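Local coordinates for protein D-hydantoinase (Ralstonia pickettii, PDB 1NFG) that probably catalyses the stereospecific hydrolysis of the cyclic amide bond in D-hydantoin derivatives, using two zinc ions in each subunit, at residues G339-L344 and A405-M410; M399-T404 and D411-E416. All coordinates share one frame; numbering follows the deposited sequence.

Contact 1: G339-L344 and A405-M410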
loop_
_atom_site.group_PDB
_atom_site.type_symbol
_atom_site.label_atom_id
_atom_site.label_comp_id
_atom_site.label_asym_id
_atom_site.label_seq_id
_atom_site.Cartn_x
_atom_site.Cartn_y
_atom_site.Cartn_z
ATOM N N GLY A 339 9.981 -20.315 26.986
ATOM C CA GLY A 339 9.798 -21.068 25.760
ATOM C C GLY A 339 11.054 -21.562 25.062
ATOM O O GLY A 339 10.953 -22.149 23.991
ATOM N N VAL A 340 12.230 -21.349 25.644
ATOM C CA VAL A 340 13.463 -21.788 24.989
ATOM C C VAL A 340 13.460 -23.286 24.690
ATOM O O VAL A 340 14.036 -23.725 23.693
ATOM C CB VAL A 340 14.727 -21.443 25.833
ATOM C CG1 VAL A 340 14.845 -22.381 27.025
ATOM C CG2 VAL A 340 15.970 -21.509 24.957
ATOM N N GLU A 341 12.796 -24.066 25.537
ATOM C CA GLU A 341 12.754 -25.510 25.342
ATOM C C GLU A 341 11.727 -25.963 24.312
ATOM O O GLU A 341 12.005 -26.840 23.498
ATOM C CB GLU A 341 12.469 -26.232 26.663
ATOM C CG GLU A 341 12.802 -27.725 26.603
ATOM C CD GLU A 341 12.531 -28.459 27.902
ATOM O OE1 GLU A 341 12.863 -27.923 28.982
ATOM O OE2 GLU A 341 11.992 -29.585 27.840
ATOM N N GLU A 342 10.545 -25.359 24.352
ATOM C CA GLU A 342 9.467 -25.722 23.445
ATOM C C GLU A 342 9.603 -25.200 22.018
ATOM O O GLU A 342 8.963 -25.728 21.106
ATOM C CB GLU A 342 8.127 -25.249 24.016
ATOM C CG GLU A 342 7.818 -25.779 25.406
ATOM C CD GLU A 342 8.288 -24.856 26.523
ATOM O OE1 GLU A 342 9.379 -24.258 26.406
ATOM O OE2 GLU A 342 7.562 -24.745 27.535
ATOM N N ARG A 343 10.448 -24.189 21.820
ATOM C CA ARG A 343 10.604 -23.578 20.502
ATOM C C ARG A 343 10.560 -24.519 19.299
ATOM O O ARG A 343 9.649 -24.424 18.481
ATOM C CB ARG A 343 11.881 -22.729 20.429
ATOM C CG ARG A 343 11.961 -21.903 19.134
ATOM C CD ARG A 343 13.215 -21.039 19.031
ATOM N NE ARG A 343 14.440 -21.831 19.086
ATOM C CZ ARG A 343 15.390 -21.806 18.159
ATOM N NH1 ARG A 343 15.258 -21.025 17.094
ATOM N NH2 ARG A 343 16.474 -22.561 18.293
ATOM N N LEU A 344 11.528 -25.424 19.184
ATOM C CA LEU A 344 11.561 -26.333 18.041
ATOM C C LEU A 344 10.295 -27.159 17.854
ATOM O O LEU A 344 9.722 -27.173 16.765
ATOM C CB LEU A 344 12.769 -27.275 18.114
ATOM C CG LEU A 344 14.189 -26.718 17.963
ATOM C CD1 LEU A 344 14.986 -27.651 17.091
ATOM C CD2 LEU A 344 14.178 -25.345 17.347
ATOM N N ALA A 405 7.138 -32.001 32.830
ATOM C CA ALA A 405 8.070 -32.767 32.015
ATOM C C ALA A 405 9.151 -31.891 31.391
ATOM O O ALA A 405 10.065 -32.390 30.738
ATOM C CB ALA A 405 7.312 -33.521 30.930
ATOM N N MET A 406 9.050 -30.581 31.582
ATOM C CA MET A 406 10.054 -29.680 31.034
ATOM C C MET A 406 11.302 -29.705 31.914
ATOM O O MET A 406 11.289 -30.308 32.987
ATOM C CB MET A 406 9.484 -28.269 30.900
ATOM C CG MET A 406 8.347 -28.195 29.888
ATOM S SD MET A 406 8.784 -28.949 28.290
ATOM C CE MET A 406 9.574 -27.615 27.512
ATOM N N HIS A 407 12.373 -29.048 31.480
ATOM C CA HIS A 407 13.618 -29.101 32.241
ATOM C C HIS A 407 14.232 -27.799 32.760
ATOM O O HIS A 407 15.447 -27.729 32.970
ATOM C CB HIS A 407 14.661 -29.864 31.412
ATOM C CG HIS A 407 14.165 -31.179 30.892
ATOM N ND1 HIS A 407 13.243 -31.276 29.872
ATOM C CD2 HIS A 407 14.413 -32.447 31.296
ATOM C CE1 HIS A 407 12.941 -32.546 29.673
ATOM N NE2 HIS A 407 13.636 -33.278 30.525
ATOM N N ASN A 408 13.417 -26.773 32.979
ATOM C CA ASN A 408 13.952 -25.513 33.489
ATOM C C ASN A 408 13.429 -25.269 34.909
ATOM O O ASN A 408 12.844 -26.168 35.521
ATOM C CB ASN A 408 13.588 -24.355 32.548
ATOM C CG ASN A 408 12.147 -23.906 32.690
ATOM O OD1 ASN A 408 11.245 -24.715 32.920
ATOM N ND2 ASN A 408 11.923 -22.609 32.536
ATOM N N ALA A 409 13.633 -24.068 35.436
ATOM C CA ALA A 409 13.202 -23.764 36.797
ATOM C C ALA A 409 11.862 -23.028 36.936
ATOM O O ALA A 409 11.559 -22.498 38.009
ATOM C CB ALA A 409 14.298 -22.978 37.506
ATOM N N MET A 410 11.056 -23.005 35.875
ATOM C CA MET A 410 9.765 -22.314 35.906
ATOM C C MET A 410 8.618 -23.125 36.492
ATOM O O MET A 410 8.684 -24.351 36.563
ATOM C CB MET A 410 9.383 -21.849 34.502
ATOM C CG MET A 410 10.047 -20.550 34.100
ATOM S SD MET A 410 9.532 -19.199 35.173
ATOM C CE MET A 410 7.962 -18.776 34.442
#
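E341 and M406 mark the nearest approach of the two backbones, with their CA atoms 7.6 Å apart, a separation that leaves side chains to bridge most of the gap between segment 339-344, which runs into helix 343-352, and the irregular loop 405-410. E341 makes all the hydrogen bonds that cross the contact. Its CG lies anti to the backbone N (chi1 -164°) and the chain runs straight on, which sends the carboxylate across to H407. OE1 takes the backbone N-H of H407 through its syn lone pair, with N to OE1 at 2.8 Å. OE2 accepts from the ring, with H407 ND1 to E341 OE2 at 2.9 Å; the oxygen lies almost in the imidazole plane, whereas ND1 meets the carboxylate from above its plane, 36° out. The two planes stand 42° apart, in keeping with that approach, and ND1 also makes a weak, longer bond to OE1. This buried carboxylate thus fixes both the loop backbone and the rotation of the imidazole, and its charge would favour a proton on ND1. M406 folds back on itself and runs antiparallel alongside the E341 side chain, bringing its methyl end to E342 as well; the modelled spacing is too tight to be read literally. The carboxylate of E342 has its polar partner elsewhere, in S413. Helix 73-82 packs against both segments: A79 touches E341 and N408, A80 touches V340, and C82 touches H407. D71, just ahead of that helix, binds N408 ND2 and A409 N, while V340 rests on strand 48-58.

Contact 2: M399-T404 and D411-E416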
loop_
_atom_site.group_PDB
_atom_site.type_symbol
_atom_site.label_atom_id
_atom_site.label_comp_id
_atom_site.label_asym_id
_atom_site.label_seq_id
_atom_site.Cartn_x
_atom_site.Cartn_y
_atom_site.Cartn_z
ATOM N N MET A 399 3.151 -36.360 21.948
ATOM C CA MET A 399 3.284 -36.013 23.353
ATOM C C MET A 399 2.538 -34.736 23.708
ATOM O O MET A 399 2.306 -33.880 22.854
ATOM C CB MET A 399 4.768 -35.842 23.663
ATOM C CG MET A 399 5.095 -34.957 24.838
ATOM S SD MET A 399 6.763 -34.307 24.650
ATOM C CE MET A 399 7.723 -35.778 25.027
ATOM N N VAL A 400 2.154 -34.620 24.974
ATOM C CA VAL A 400 1.469 -33.429 25.448
ATOM C C VAL A 400 2.481 -32.628 26.240
ATOM O O VAL A 400 3.131 -33.164 27.141
ATOM C CB VAL A 400 0.311 -33.761 26.385
ATOM C CG1 VAL A 400 -0.250 -32.473 26.977
ATOM C CG2 VAL A 400 -0.762 -34.518 25.632
ATOM N N ILE A 401 2.621 -31.350 25.915
ATOM C CA ILE A 401 3.572 -30.523 26.633
ATOM C C ILE A 401 3.067 -30.186 28.026
ATOM O O ILE A 401 2.027 -29.550 28.190
ATOM C CB ILE A 401 3.881 -29.227 25.868
ATOM C CG1 ILE A 401 4.562 -29.582 24.544
ATOM C CG2 ILE A 401 4.770 -28.320 26.713
ATOM C CD1 ILE A 401 5.126 -28.405 23.806
ATOM N N GLU A 402 3.809 -30.639 29.030
ATOM C CA GLU A 402 3.464 -30.391 30.422
ATOM C C GLU A 402 4.711 -29.862 31.111
ATOM O O GLU A 402 5.802 -30.406 30.931
ATOM C CB GLU A 402 3.016 -31.683 31.099
ATOM C CG GLU A 402 2.025 -32.486 30.291
ATOM C CD GLU A 402 1.740 -33.830 30.922
ATOM O OE1 GLU A 402 0.881 -33.895 31.826
ATOM O OE2 GLU A 402 2.389 -34.822 30.522
ATOM N N GLN A 403 4.546 -28.799 31.895
ATOM C CA GLN A 403 5.669 -28.196 32.598
ATOM C C GLN A 403 6.365 -29.205 33.498
ATOM O O GLN A 403 7.575 -29.117 33.711
ATOM C CB GLN A 403 5.196 -27.005 33.424
ATOM C CG GLN A 403 6.311 -26.234 34.106
ATOM C CD GLN A 403 7.404 -25.824 33.143
ATOM O OE1 GLN A 403 7.227 -25.877 31.923
ATOM N NE2 GLN A 403 8.541 -25.400 33.685
ATOM N N THR A 404 5.601 -30.165 34.019
ATOM C CA THR A 404 6.159 -31.190 34.895
ATOM C C THR A 404 7.194 -32.028 34.157
ATOM O O THR A 404 8.030 -32.680 34.776
ATOM C CB THR A 404 5.068 -32.138 35.440
ATOM O OG1 THR A 404 4.400 -32.788 34.349
ATOM C CG2 THR A 404 4.061 -31.368 36.268
ATOM N N ASP A 411 7.560 -22.430 36.908
ATOM C CA ASP A 411 6.396 -23.093 37.488
ATOM C C ASP A 411 5.237 -23.270 36.508
ATOM O O ASP A 411 4.133 -23.643 36.902
ATOM C CB ASP A 411 5.928 -22.349 38.745
ATOM C CG ASP A 411 5.587 -20.894 38.481
ATOM O OD1 ASP A 411 6.260 -20.261 37.636
ATOM O OD2 ASP A 411 4.654 -20.380 39.140
ATOM N N TYR A 412 5.495 -23.005 35.228
ATOM C CA TYR A 412 4.481 -23.182 34.190
ATOM C C TYR A 412 5.086 -23.113 32.790
ATOM O O TYR A 412 6.221 -22.663 32.608
ATOM C CB TYR A 412 3.359 -22.135 34.310
ATOM C CG TYR A 412 3.689 -20.768 33.745
ATOM C CD1 TYR A 412 4.382 -19.822 34.501
ATOM C CD2 TYR A 412 3.309 -20.421 32.448
ATOM C CE1 TYR A 412 4.687 -18.559 33.978
ATOM C CE2 TYR A 412 3.611 -19.166 31.914
ATOM C CZ TYR A 412 4.298 -18.239 32.683
ATOM O OH TYR A 412 4.596 -17.000 32.155
ATOM N N SER A 413 4.317 -23.579 31.809
ATOM C CA SER A 413 4.730 -23.552 30.409
ATOM C C SER A 413 3.716 -22.733 29.614
ATOM O O SER A 413 2.513 -22.784 29.890
ATOM C CB SER A 413 4.794 -24.962 29.831
ATOM O OG SER A 413 5.052 -24.906 28.438
ATOM N N SER A 414 4.205 -21.976 28.637
ATOM C CA SER A 414 3.334 -21.150 27.807
ATOM C C SER A 414 2.517 -22.036 26.875
ATOM O O SER A 414 1.504 -21.610 26.318
ATOM C CB SER A 414 4.168 -20.183 26.972
ATOM O OG SER A 414 5.031 -19.417 27.792
ATOM N N TYR A 415 2.965 -23.278 26.726
ATOM C CA TYR A 415 2.312 -24.233 25.846
ATOM C C TYR A 415 1.767 -25.430 26.607
ATOM O O TYR A 415 1.679 -26.538 26.076
ATOM C CB TYR A 415 3.311 -24.672 24.778
ATOM C CG TYR A 415 3.966 -23.483 24.123
ATOM C CD1 TYR A 415 3.285 -22.726 23.168
ATOM C CD2 TYR A 415 5.229 -23.049 24.532
ATOM C CE1 TYR A 415 3.842 -21.560 22.637
ATOM C CE2 TYR A 415 5.795 -21.883 24.009
ATOM C CZ TYR A 415 5.096 -21.144 23.061
ATOM O OH TYR A 415 5.652 -19.998 22.542
ATOM N N GLU A 416 1.391 -25.199 27.858
ATOM C CA GLU A 416 0.845 -26.259 28.686
ATOM C C GLU A 416 -0.411 -26.810 28.023
ATOM O O GLU A 416 -1.320 -26.059 27.670
ATOM C CB GLU A 416 0.504 -25.712 30.073
ATOM C CG GLU A 416 -0.063 -26.739 31.046
ATOM C CD GLU A 416 0.942 -27.809 31.428
ATOM O OE1 GLU A 416 2.075 -27.447 31.813
ATOM O OE2 GLU A 416 0.591 -29.009 31.353
#
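The CA atoms of E402 and E416, and those of Q403 and S413, come within 5.2 Å as the chain leaving strand 390-400 passes the type I turn S413-E416. The bond across the segments is made by a side chain: Q403 N donates to E416 OE1 at 2.8 Å, with an N-H...O angle of 165°, and meets the oxygen on its syn side. E416 reaches back because its chain bends at chi2 (66°), which turns the carboxylate over the neighbouring backbone and sets OE2 beside E402 CA. Nearby, E416 CA makes a CH...O contact with I401 O at 3.5 Å. Q403 also bends at chi2 and lays its amide along Y412 and S413; OE1 touches S413 CB, while NE2 bonds to N408 OD1 and M410 O. I401 supplies the apolar part, its CD1 lying 4.3 Å from Y415 CB, and M346 of helix 343-352 touches both residues. S413 OG accepts from Y415 N at 3.2 Å, an ST turn overlapping the beta turn, and also hydrogen-bonds E342 OE2. Together these features close the long connection of a beta hairpin: strands 390-400 and 419-429 run antiparallel, and backbone bonds from I401 to G417 and H418 continue their pairing.

In the fold
Contacts 1 and 2 have centres 8 Å apart and interlock, since loop 405-410 is the chain that joins the two halves of contact 2. Two probable hydrogen bonds couple them: E342 OE2 to S413 OG at 2.7 Å, and N408 OD1 to Q403 NE2 at 2.9 Å. E342 CB also packs on Y415 CD2 (3.7 Å). Neither contact supplies a zinc ligand. The side chain of Y415 lies about 9 Å from that of the ligand D313 and about 13 Å from a zinc ion, and that of N408 about 11 Å from that of H59, which puts the pair in the surroundings of the metal site, beyond its first shell. G339 N bonds H314 ND1, the residue following D313.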